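Long-range contacts in exopolyphosphatase (Aquifex aeolicus, PDB 1T6C), which probably hydrolyses phosphoanhydride bonds, in polyphosphate or guanosine pentaphosphate, using an actin-like fold: residues T55-E60 / A96-E101; Y125-V130 / Y158-V163; A131-P136 / I294-G299. One frame throughout, in Å; residues are numbered along the deposited sequence.

Contact 1: T55-E60 / A96-E101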
loop_
_atom_site.group_PDB
_atom_site.type_symbol
_atom_site.label_atom_id
_atom_site.label_comp_id
_atom_site.label_asym_id
_atom_site.label_seq_id
_atom_site.Cartn_x
_atom_site.Cartn_y
_atom_site.Cartn_z
ATOM N N THR A 55 -12.782 20.396 -8.359
ATOM C CA THR A 55 -12.694 21.041 -9.676
ATOM C C THR A 55 -12.672 20.061 -10.829
ATOM O O THR A 55 -12.751 20.470 -11.989
ATOM C CB THR A 55 -11.430 21.919 -9.795
ATOM O OG1 THR A 55 -10.260 21.090 -9.861
ATOM C CG2 THR A 55 -11.213 22.794 -8.557
ATOM N N GLY A 56 -12.526 18.781 -10.512
ATOM C CA GLY A 56 -12.315 17.751 -11.511
ATOM C C GLY A 56 -10.958 17.772 -12.213
ATOM O O GLY A 56 -10.773 17.002 -13.137
ATOM N N ARG A 57 -10.021 18.624 -11.786
ATOM C CA ARG A 57 -8.737 18.816 -12.481
ATOM C C ARG A 57 -7.532 18.773 -11.536
ATOM O O ARG A 57 -7.636 19.104 -10.353
ATOM C CB ARG A 57 -8.714 20.156 -13.204
ATOM C CG ARG A 57 -9.668 20.256 -14.380
ATOM C CD ARG A 57 -9.762 21.654 -14.989
ATOM N NE ARG A 57 -8.538 22.071 -15.676
ATOM C CZ ARG A 57 -8.116 21.589 -16.851
ATOM N NH1 ARG A 57 -8.815 20.658 -17.510
ATOM N NH2 ARG A 57 -6.983 22.045 -17.375
ATOM N N LEU A 58 -6.382 18.361 -12.080
ATOM C CA LEU A 58 -5.092 18.533 -11.417
ATOM C C LEU A 58 -4.733 19.988 -11.501
ATOM O O LEU A 58 -4.882 20.601 -12.546
ATOM C CB LEU A 58 -3.986 17.741 -12.125
ATOM C CG LEU A 58 -4.207 16.236 -12.307
ATOM C CD1 LEU A 58 -3.017 15.631 -13.045
ATOM C CD2 LEU A 58 -4.453 15.524 -11.026
ATOM N N GLN A 59 -4.264 20.546 -10.398
ATOM C CA GLN A 59 -3.894 21.946 -10.376
ATOM C C GLN A 59 -2.529 22.152 -10.991
ATOM O O GLN A 59 -1.610 21.335 -10.824
ATOM C CB GLN A 59 -3.937 22.490 -8.946
ATOM C CG GLN A 59 -5.322 22.427 -8.297
ATOM C CD GLN A 59 -6.407 23.092 -9.145
ATOM O OE1 GLN A 59 -7.237 22.400 -9.772
ATOM N NE2 GLN A 59 -6.388 24.431 -9.196
ATOM N N GLU A 60 -2.381 23.257 -11.699
ATOM C CA GLU A 60 -1.167 23.500 -12.463
ATOM C C GLU A 60 0.076 23.555 -11.606
ATOM O O GLU A 60 1.103 23.051 -12.018
ATOM C CB GLU A 60 -1.282 24.789 -13.281
ATOM C CG GLU A 60 -2.268 24.691 -14.443
ATOM C CD GLU A 60 -1.906 23.615 -15.456
ATOM O OE1 GLU A 60 -0.724 23.248 -15.573
ATOM O OE2 GLU A 60 -2.808 23.147 -16.158
ATOM N N ALA A 96 -8.864 12.698 -12.356
ATOM C CA ALA A 96 -8.711 14.041 -12.945
ATOM C C ALA A 96 -8.859 14.085 -14.467
ATOM O O ALA A 96 -8.380 13.202 -15.199
ATOM C CB ALA A 96 -7.363 14.652 -12.546
ATOM N N LYS A 97 -9.466 15.170 -14.931
ATOM C CA LYS A 97 -9.873 15.360 -16.319
ATOM C C LYS A 97 -8.732 15.735 -17.256
ATOM O O LYS A 97 -8.815 15.518 -18.469
ATOM C CB LYS A 97 -10.938 16.460 -16.384
ATOM C CG LYS A 97 -11.848 16.360 -17.556
ATOM C CD LYS A 97 -13.036 17.269 -17.396
ATOM C CE LYS A 97 -14.204 16.545 -16.815
ATOM N NZ LYS A 97 -15.330 17.493 -16.678
ATOM N N ASN A 98 -7.684 16.333 -16.691
ATOM C CA ASN A 98 -6.485 16.705 -17.446
ATOM C C ASN A 98 -5.308 15.753 -17.158
ATOM O O ASN A 98 -4.148 16.102 -17.403
ATOM C CB ASN A 98 -6.082 18.164 -17.180
ATOM C CG ASN A 98 -5.876 18.460 -15.703
ATOM O OD1 ASN A 98 -6.365 17.753 -14.844
ATOM N ND2 ASN A 98 -5.113 19.499 -15.414
ATOM N N ALA A 99 -5.603 14.558 -16.655
ATOM C CA ALA A 99 -4.571 13.559 -16.393
ATOM C C ALA A 99 -3.801 13.182 -17.667
ATOM O O ALA A 99 -2.591 13.043 -17.648
ATOM C CB ALA A 99 -5.165 12.341 -15.755
ATOM N N GLU A 100 -4.512 13.023 -18.772
ATOM C CA GLU A 100 -3.899 12.622 -20.028
ATOM C C GLU A 100 -2.890 13.691 -20.474
ATOM O O GLU A 100 -1.796 13.373 -20.889
ATOM C CB GLU A 100 -4.983 12.352 -21.079
ATOM C CG GLU A 100 -4.474 11.650 -22.323
ATOM C CD GLU A 100 -5.514 11.545 -23.440
ATOM O OE1 GLU A 100 -5.104 11.343 -24.623
ATOM O OE2 GLU A 100 -6.731 11.651 -23.144
ATOM N N GLU A 101 -3.249 14.967 -20.342
ATOM C CA GLU A 101 -2.388 16.092 -20.713
ATOM C C GLU A 101 -1.142 16.205 -19.811
ATOM O O GLU A 101 -0.036 16.423 -20.302
ATOM C CB GLU A 101 -3.211 17.388 -20.686
ATOM C CG GLU A 101 -4.291 17.414 -21.768
ATOM C CD GLU A 101 -5.695 17.035 -21.292
ATOM O OE1 GLU A 101 -5.914 16.021 -20.572
ATOM O OE2 GLU A 101 -6.621 17.759 -21.691
HETATM O O HOH W 1 -3.474 20.590 -17.431
#
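The guanidinium of Arg57 lies with one face over the side chain of Asn98, the two planes inclined by 34°. Arg57 NH1 approaches Asn98 CB to 3.7 Å, and Asn98 ND2 lies above the same face toward its rim. The arginine chain is bent at chi3 (69°), and its end lies across the asparagine, roughly perpendicular to it.

The Asn98 amide uses both its ends on the backbone of Leu58. Its OD1 accepts from Leu58 N at 2.8 Å, in the carbonyl plane on a lone pair, while Asn98 ND2 gives a nearly straight bond to Leu58 O at 3.1 Å. A water takes a second bond from Asn98 ND2 at 2.8 Å and donates to Glu60 OE2 at 2.9 Å. Next to this, Lys97 N donates to Gly56 O at 2.9 Å, just where the positive phi of Gly56 turns the chain out of helix 52-55. Leu58 CD2 presses on Ala96 CB at 3.4 Å, tight for two carbons, and both side chains also touch Val52.

Asn98 thus copies the pairing of a peptide group: two bonds satisfy the N-H and C=O of Leu58, and a third, from ND2 to the water, helps fix the amide's rotation. Together they tie the loop before helix 60-79 to the start of helix 99-109 without any direct salt bridge.

Contact 2: Y125-V130 / Y158-V163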
loop_
_atom_site.group_PDB
_atom_site.type_symbol
_atom_site.label_atom_id
_atom_site.label_comp_id
_atom_site.label_asym_id
_atom_site.label_seq_id
_atom_site.Cartn_x
_atom_site.Cartn_y
_atom_site.Cartn_z
ATOM N N TYR A 125 0.774 -6.306 -8.566
ATOM C CA TYR A 125 2.156 -5.988 -8.281
ATOM C C TYR A 125 2.501 -6.288 -6.823
ATOM O O TYR A 125 3.550 -6.851 -6.544
ATOM C CB TYR A 125 2.419 -4.511 -8.570
ATOM C CG TYR A 125 2.686 -4.165 -10.011
ATOM C CD1 TYR A 125 3.785 -4.694 -10.686
ATOM C CD2 TYR A 125 1.904 -3.214 -10.672
ATOM C CE1 TYR A 125 4.044 -4.339 -11.980
ATOM C CE2 TYR A 125 2.145 -2.871 -11.966
ATOM C CZ TYR A 125 3.197 -3.446 -12.629
ATOM O OH TYR A 125 3.457 -3.074 -13.921
ATOM N N ALA A 126 1.619 -5.940 -5.882
ATOM C CA ALA A 126 1.875 -6.173 -4.458
ATOM C C ALA A 126 1.999 -7.659 -4.214
ATOM O O ALA A 126 2.835 -8.079 -3.437
ATOM C CB ALA A 126 0.775 -5.590 -3.635
ATOM N N TYR A 127 1.168 -8.437 -4.891
ATOM C CA TYR A 127 1.245 -9.884 -4.791
ATOM C C TYR A 127 2.610 -10.430 -5.215
ATOM O O TYR A 127 3.170 -11.320 -4.540
ATOM C CB TYR A 127 0.124 -10.518 -5.614
ATOM C CG TYR A 127 0.077 -12.007 -5.465
ATOM C CD1 TYR A 127 0.899 -12.817 -6.243
ATOM C CD2 TYR A 127 -0.805 -12.598 -4.581
ATOM C CE1 TYR A 127 0.864 -14.174 -6.103
ATOM C CE2 TYR A 127 -0.841 -13.975 -4.426
ATOM C CZ TYR A 127 -0.028 -14.743 -5.219
ATOM O OH TYR A 127 -0.043 -16.110 -5.076
ATOM N N LEU A 128 3.159 -9.929 -6.309
ATOM C CA LEU A 128 4.526 -10.292 -6.722
ATOM C C LEU A 128 5.561 -9.952 -5.670
ATOM O O LEU A 128 6.494 -10.674 -5.451
ATOM C CB LEU A 128 4.923 -9.611 -8.035
ATOM C CG LEU A 128 4.147 -10.032 -9.274
ATOM C CD1 LEU A 128 4.685 -9.271 -10.490
ATOM C CD2 LEU A 128 4.282 -11.510 -9.507
ATOM N N ALA A 129 5.424 -8.803 -5.015
ATOM C CA ALA A 129 6.339 -8.456 -3.957
ATOM C C ALA A 129 6.372 -9.474 -2.836
ATOM O O ALA A 129 7.418 -9.741 -2.297
ATOM C CB ALA A 129 6.004 -7.078 -3.418
ATOM N N VAL A 130 5.196 -9.996 -2.502
ATOM C CA VAL A 130 5.018 -10.950 -1.433
ATOM C C VAL A 130 5.557 -12.308 -1.882
ATOM O O VAL A 130 6.207 -13.016 -1.114
ATOM C CB VAL A 130 3.542 -11.044 -1.047
ATOM C CG1 VAL A 130 3.295 -12.214 -0.159
ATOM C CG2 VAL A 130 3.106 -9.770 -0.367
ATOM N N TYR A 158 3.874 -17.563 -7.631
ATOM C CA TYR A 158 3.898 -16.266 -8.311
ATOM C C TYR A 158 2.656 -16.001 -9.176
ATOM O O TYR A 158 2.537 -14.917 -9.809
ATOM C CB TYR A 158 5.145 -16.183 -9.172
ATOM C CG TYR A 158 6.402 -15.787 -8.455
ATOM C CD1 TYR A 158 7.113 -16.688 -7.706
ATOM C CD2 TYR A 158 6.870 -14.482 -8.505
ATOM C CE1 TYR A 158 8.276 -16.334 -7.081
ATOM C CE2 TYR A 158 8.018 -14.129 -7.875
ATOM C CZ TYR A 158 8.722 -15.035 -7.161
ATOM O OH TYR A 158 9.894 -14.682 -6.530
ATOM N N LYS A 159 1.720 -16.960 -9.213
ATOM C CA LYS A 159 0.571 -16.886 -10.085
ATOM C C LYS A 159 -0.608 -16.266 -9.381
ATOM O O LYS A 159 -1.070 -16.780 -8.390
ATOM C CB LYS A 159 0.154 -18.295 -10.567
ATOM C CG LYS A 159 -0.995 -18.261 -11.527
ATOM C CD LYS A 159 -1.287 -19.614 -12.169
ATOM C CE LYS A 159 -2.451 -20.295 -11.527
ATOM N NZ LYS A 159 -2.546 -21.735 -11.983
ATOM N N VAL A 160 -1.091 -15.154 -9.896
ATOM C CA VAL A 160 -2.330 -14.574 -9.422
ATOM C C VAL A 160 -3.504 -15.232 -10.147
ATOM O O VAL A 160 -3.513 -15.310 -11.381
ATOM C CB VAL A 160 -2.322 -13.072 -9.684
ATOM C CG1 VAL A 160 -3.660 -12.422 -9.340
ATOM C CG2 VAL A 160 -1.183 -12.411 -8.882
ATOM N N ARG A 161 -4.484 -15.692 -9.376
ATOM C CA ARG A 161 -5.755 -16.188 -9.913
ATOM C C ARG A 161 -6.838 -15.161 -10.007
ATOM O O ARG A 161 -7.591 -15.113 -10.977
ATOM C CB ARG A 161 -6.256 -17.305 -9.035
ATOM C CG ARG A 161 -5.515 -18.549 -9.304
ATOM C CD ARG A 161 -6.404 -19.799 -9.424
ATOM N NE ARG A 161 -5.536 -20.958 -9.318
ATOM C CZ ARG A 161 -4.971 -21.328 -8.197
ATOM N NH1 ARG A 161 -5.165 -20.642 -7.080
ATOM N NH2 ARG A 161 -4.177 -22.372 -8.192
ATOM N N GLU A 162 -6.941 -14.325 -8.982
ATOM C CA GLU A 162 -8.058 -13.420 -8.883
ATOM C C GLU A 162 -7.681 -12.264 -7.990
ATOM O O GLU A 162 -6.999 -12.464 -7.008
ATOM C CB GLU A 162 -9.261 -14.129 -8.272
ATOM C CG GLU A 162 -10.487 -13.237 -8.234
ATOM C CD GLU A 162 -11.731 -13.976 -7.815
ATOM O OE1 GLU A 162 -11.587 -15.104 -7.295
ATOM O OE2 GLU A 162 -12.835 -13.420 -8.015
ATOM N N VAL A 163 -8.110 -11.062 -8.363
ATOM C CA VAL A 163 -7.981 -9.897 -7.470
ATOM C C VAL A 163 -9.335 -9.206 -7.360
ATOM O O VAL A 163 -10.038 -8.972 -8.369
ATOM C CB VAL A 163 -6.871 -8.888 -7.913
ATOM C CG1 VAL A 163 -6.923 -8.594 -9.394
ATOM C CG2 VAL A 163 -6.918 -7.585 -7.075
#
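Tyr127, the residue with most surface buried here, sends its ring from helix 119-133 to the start of strand 159-166. With CG anti to the backbone N (chi1 -175°), the ring extends past Val160, whose CG2 sits over one face and comes within 3.4 Å of Tyr127 CD1. The valine puts that methyl beside its own backbone N, and the two side chains run antiparallel, side by side. At the margin of the ring the backbone takes over: Tyr127 CE1 is 4.0 Å from Tyr158 C, which approaches edge-on. The phenol oxygen is hydrogen-bonded to Gly157 O, just before the strand segment, so the buried hydroxyl is satisfied and the far end of the ring is fixed to the turn leading into the strand. Val140, Val142 and Val153 also touch Tyr127 and add to its apolar surroundings.

Tyr158 and Leu128 form the second half of the contact. The CB of Tyr158 points away from the helix, yet its ring returns alongside it, and Leu128 CD2 meets the edge of that ring, 4.1 Å from Tyr158 CD2. The same methyl lies 3.8 Å from Tyr158 O, with the leucine set crosswise to the tyrosine. Leu128 also touches Ser307 of helix 300-313, whereas the Tyr158 ring also touches Ala131 and Tyr132, farther along helix 119-133.

No hydrogen bond joins the segments directly; apolar contact does the work. A helix laid on a mixed sheet in this way, over the antiparallel strands 139-146, 149-156 and 159-166, fits the actin-like fold. The calcium ion is bound where the first two of these strands join, with its ligand Glu151 about 8 Å from Tyr127 between side chains.

Contact 3: A131-P136 / I294-G299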
loop_
_atom_site.group_PDB
_atom_site.type_symbol
_atom_site.label_atom_id
_atom_site.label_comp_id
_atom_site.label_asym_id
_atom_site.label_seq_id
_atom_site.Cartn_x
_atom_site.Cartn_y
_atom_site.Cartn_z
ATOM N N ALA A 131 5.262 -12.663 -3.115
ATOM C CA ALA A 131 5.748 -13.915 -3.660
ATOM C C ALA A 131 7.258 -14.011 -3.565
ATOM O O ALA A 131 7.795 -15.040 -3.165
ATOM C CB ALA A 131 5.255 -14.138 -5.088
ATOM N N TYR A 132 7.947 -12.933 -3.890
ATOM C CA TYR A 132 9.387 -12.880 -3.803
ATOM C C TYR A 132 9.887 -12.791 -2.361
ATOM O O TYR A 132 10.762 -13.548 -1.939
ATOM C CB TYR A 132 9.921 -11.692 -4.610
ATOM C CG TYR A 132 11.381 -11.520 -4.384
ATOM C CD1 TYR A 132 12.287 -12.347 -5.024
ATOM C CD2 TYR A 132 11.877 -10.580 -3.479
ATOM C CE1 TYR A 132 13.627 -12.223 -4.793
ATOM C CE2 TYR A 132 13.242 -10.466 -3.230
ATOM C CZ TYR A 132 14.097 -11.315 -3.890
ATOM O OH TYR A 132 15.444 -11.261 -3.694
ATOM N N SER A 133 9.342 -11.853 -1.593
ATOM C CA SER A 133 9.915 -11.508 -0.293
ATOM C C SER A 133 9.498 -12.358 0.879
ATOM O O SER A 133 10.157 -12.293 1.938
ATOM C CB SER A 133 9.626 -10.045 0.038
ATOM O OG SER A 133 8.274 -9.842 0.339
ATOM N N LEU A 134 8.440 -13.154 0.713
ATOM C CA LEU A 134 7.945 -14.037 1.776
ATOM C C LEU A 134 7.749 -15.483 1.344
ATOM O O LEU A 134 7.747 -16.373 2.201
ATOM C CB LEU A 134 6.623 -13.521 2.353
ATOM C CG LEU A 134 6.738 -12.275 3.254
ATOM C CD1 LEU A 134 5.327 -11.783 3.591
ATOM C CD2 LEU A 134 7.534 -12.565 4.524
ATOM N N LYS A 135 7.540 -15.696 0.058
ATOM C CA LYS A 135 7.294 -17.047 -0.503
ATOM C C LYS A 135 6.240 -17.811 0.307
ATOM O O LYS A 135 6.482 -18.927 0.758
ATOM C CB LYS A 135 8.632 -17.824 -0.630
ATOM C CG LYS A 135 9.638 -17.105 -1.546
ATOM C CD LYS A 135 11.047 -17.732 -1.652
ATOM C CE LYS A 135 12.150 -16.625 -1.777
ATOM N NZ LYS A 135 12.091 -15.698 -2.993
ATOM N N PRO A 136 5.065 -17.229 0.515
ATOM C CA PRO A 136 4.037 -17.883 1.329
ATOM C C PRO A 136 3.577 -19.183 0.651
ATOM O O PRO A 136 3.530 -19.270 -0.573
ATOM C CB PRO A 136 2.908 -16.858 1.355
ATOM C CG PRO A 136 3.113 -16.083 0.129
ATOM C CD PRO A 136 4.588 -15.939 -0.018
ATOM N N ILE A 294 0.563 -13.109 8.123
ATOM C CA ILE A 294 1.971 -12.748 8.050
ATOM C C ILE A 294 2.068 -11.328 7.500
ATOM O O ILE A 294 1.358 -10.989 6.572
ATOM C CB ILE A 294 2.756 -13.747 7.115
ATOM C CG1 ILE A 294 2.484 -15.192 7.523
ATOM C CG2 ILE A 294 4.269 -13.479 7.165
ATOM C CD1 ILE A 294 3.077 -16.232 6.573
ATOM N N VAL A 295 2.948 -10.529 8.084
ATOM C CA VAL A 295 3.121 -9.122 7.692
ATOM C C VAL A 295 4.192 -9.009 6.631
ATOM O O VAL A 295 5.256 -9.581 6.732
ATOM C CB VAL A 295 3.445 -8.254 8.936
ATOM C CG1 VAL A 295 3.674 -6.788 8.558
ATOM C CG2 VAL A 295 2.296 -8.383 9.953
ATOM N N SER A 296 3.902 -8.218 5.594
ATOM C CA SER A 296 4.905 -7.841 4.604
ATOM C C SER A 296 5.199 -6.354 4.665
ATOM O O SER A 296 4.285 -5.539 4.689
ATOM C CB SER A 296 4.408 -8.173 3.193
ATOM O OG SER A 296 5.383 -7.758 2.254
ATOM N N ASP A 297 6.480 -6.027 4.676
ATOM C CA ASP A 297 6.949 -4.655 4.492
ATOM C C ASP A 297 6.956 -4.217 3.030
ATOM O O ASP A 297 6.989 -3.027 2.766
ATOM C CB ASP A 297 8.343 -4.468 5.093
ATOM C CG ASP A 297 8.806 -3.042 5.025
ATOM O OD1 ASP A 297 9.699 -2.736 4.182
ATOM O OD2 ASP A 297 8.294 -2.169 5.742
ATOM N N TRP A 298 6.930 -5.160 2.096
ATOM C CA TRP A 298 6.926 -4.865 0.676
ATOM C C TRP A 298 5.522 -4.936 0.050
ATOM O O TRP A 298 4.694 -5.757 0.439
ATOM C CB TRP A 298 7.818 -5.877 -0.028
ATOM C CG TRP A 298 9.296 -5.571 0.087
ATOM C CD1 TRP A 298 9.910 -4.755 1.002
ATOM C CD2 TRP A 298 10.322 -6.049 -0.779
ATOM N NE1 TRP A 298 11.263 -4.693 0.742
ATOM C CE2 TRP A 298 11.542 -5.492 -0.335
ATOM C CE3 TRP A 298 10.336 -6.875 -1.915
ATOM C CZ2 TRP A 298 12.758 -5.738 -0.978
ATOM C CZ3 TRP A 298 11.566 -7.118 -2.562
ATOM C CH2 TRP A 298 12.742 -6.562 -2.079
ATOM N N GLY A 299 5.275 -4.083 -0.940
ATOM C CA GLY A 299 4.010 -4.028 -1.630
ATOM C C GLY A 299 4.225 -3.541 -3.049
ATOM O O GLY A 299 5.206 -3.919 -3.709
#
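Two different first torsions bring the rings of Tyr132 and Trp298 together: the tyrosine has CG anti to its amide nitrogen (chi1 173°), the tryptophan has CG anti to its carbonyl carbon (chi1 -79°). The rings meet at their margins, tilted by only 17° but without stacking, with Tyr132 CD2 3.6 Å from Trp298 CZ3. Ser133 CB adds a contact to Trp298 CE3 at 3.8 Å, while its hydroxyl bonds back to Ala129 O.

Leu134 reaches the strand with one methyl: CD1 lies 3.7 Å from Ser296 CB and 4.1 Å from Ile294 CG2. Ser296 OG donates to a lone pair of Trp298 O at 2.8 Å, bracing the turn that carries the indole. Replacing Trp298 by an alanine would probably leave the Tyr132 rim and Ser133 CB without their partner and open a gap between the helix end and strand 35-45.

The contact thus seats the C-terminal end of helix 119-133 against strand 292-296, which lies between strands 208-212 and 238-240. Trp298 also touches Leu36 and Ile38, and Tyr132 OH is bonded to Leu36 N, so strand 35-45 of the other sheet is joined here too.

In the fold
From the N terminus, contact 1 closes first, across helix 60-79 and strand 84-89 of the five-stranded sheet, tying the loop between helices 52-55 and 60-79 to the start of helix 99-109. It is finished before the others open, its nearest atoms about 17 Å from contact 2 and about 22 Å from contact 3. Those two share helix 119-133 and cross: 125-130 waits for 158-163, past two strands of the six-stranded sheet, while 131-136 waits for 294-299, far later in the chain. They touch, Tyr158 OH lying 3.3 Å from Tyr132 CA. One helix is thereby fixed to an outermost strand, 159-166, and to inner strand 292-296, with contact 3 beside strand 35-45 of the other sheet.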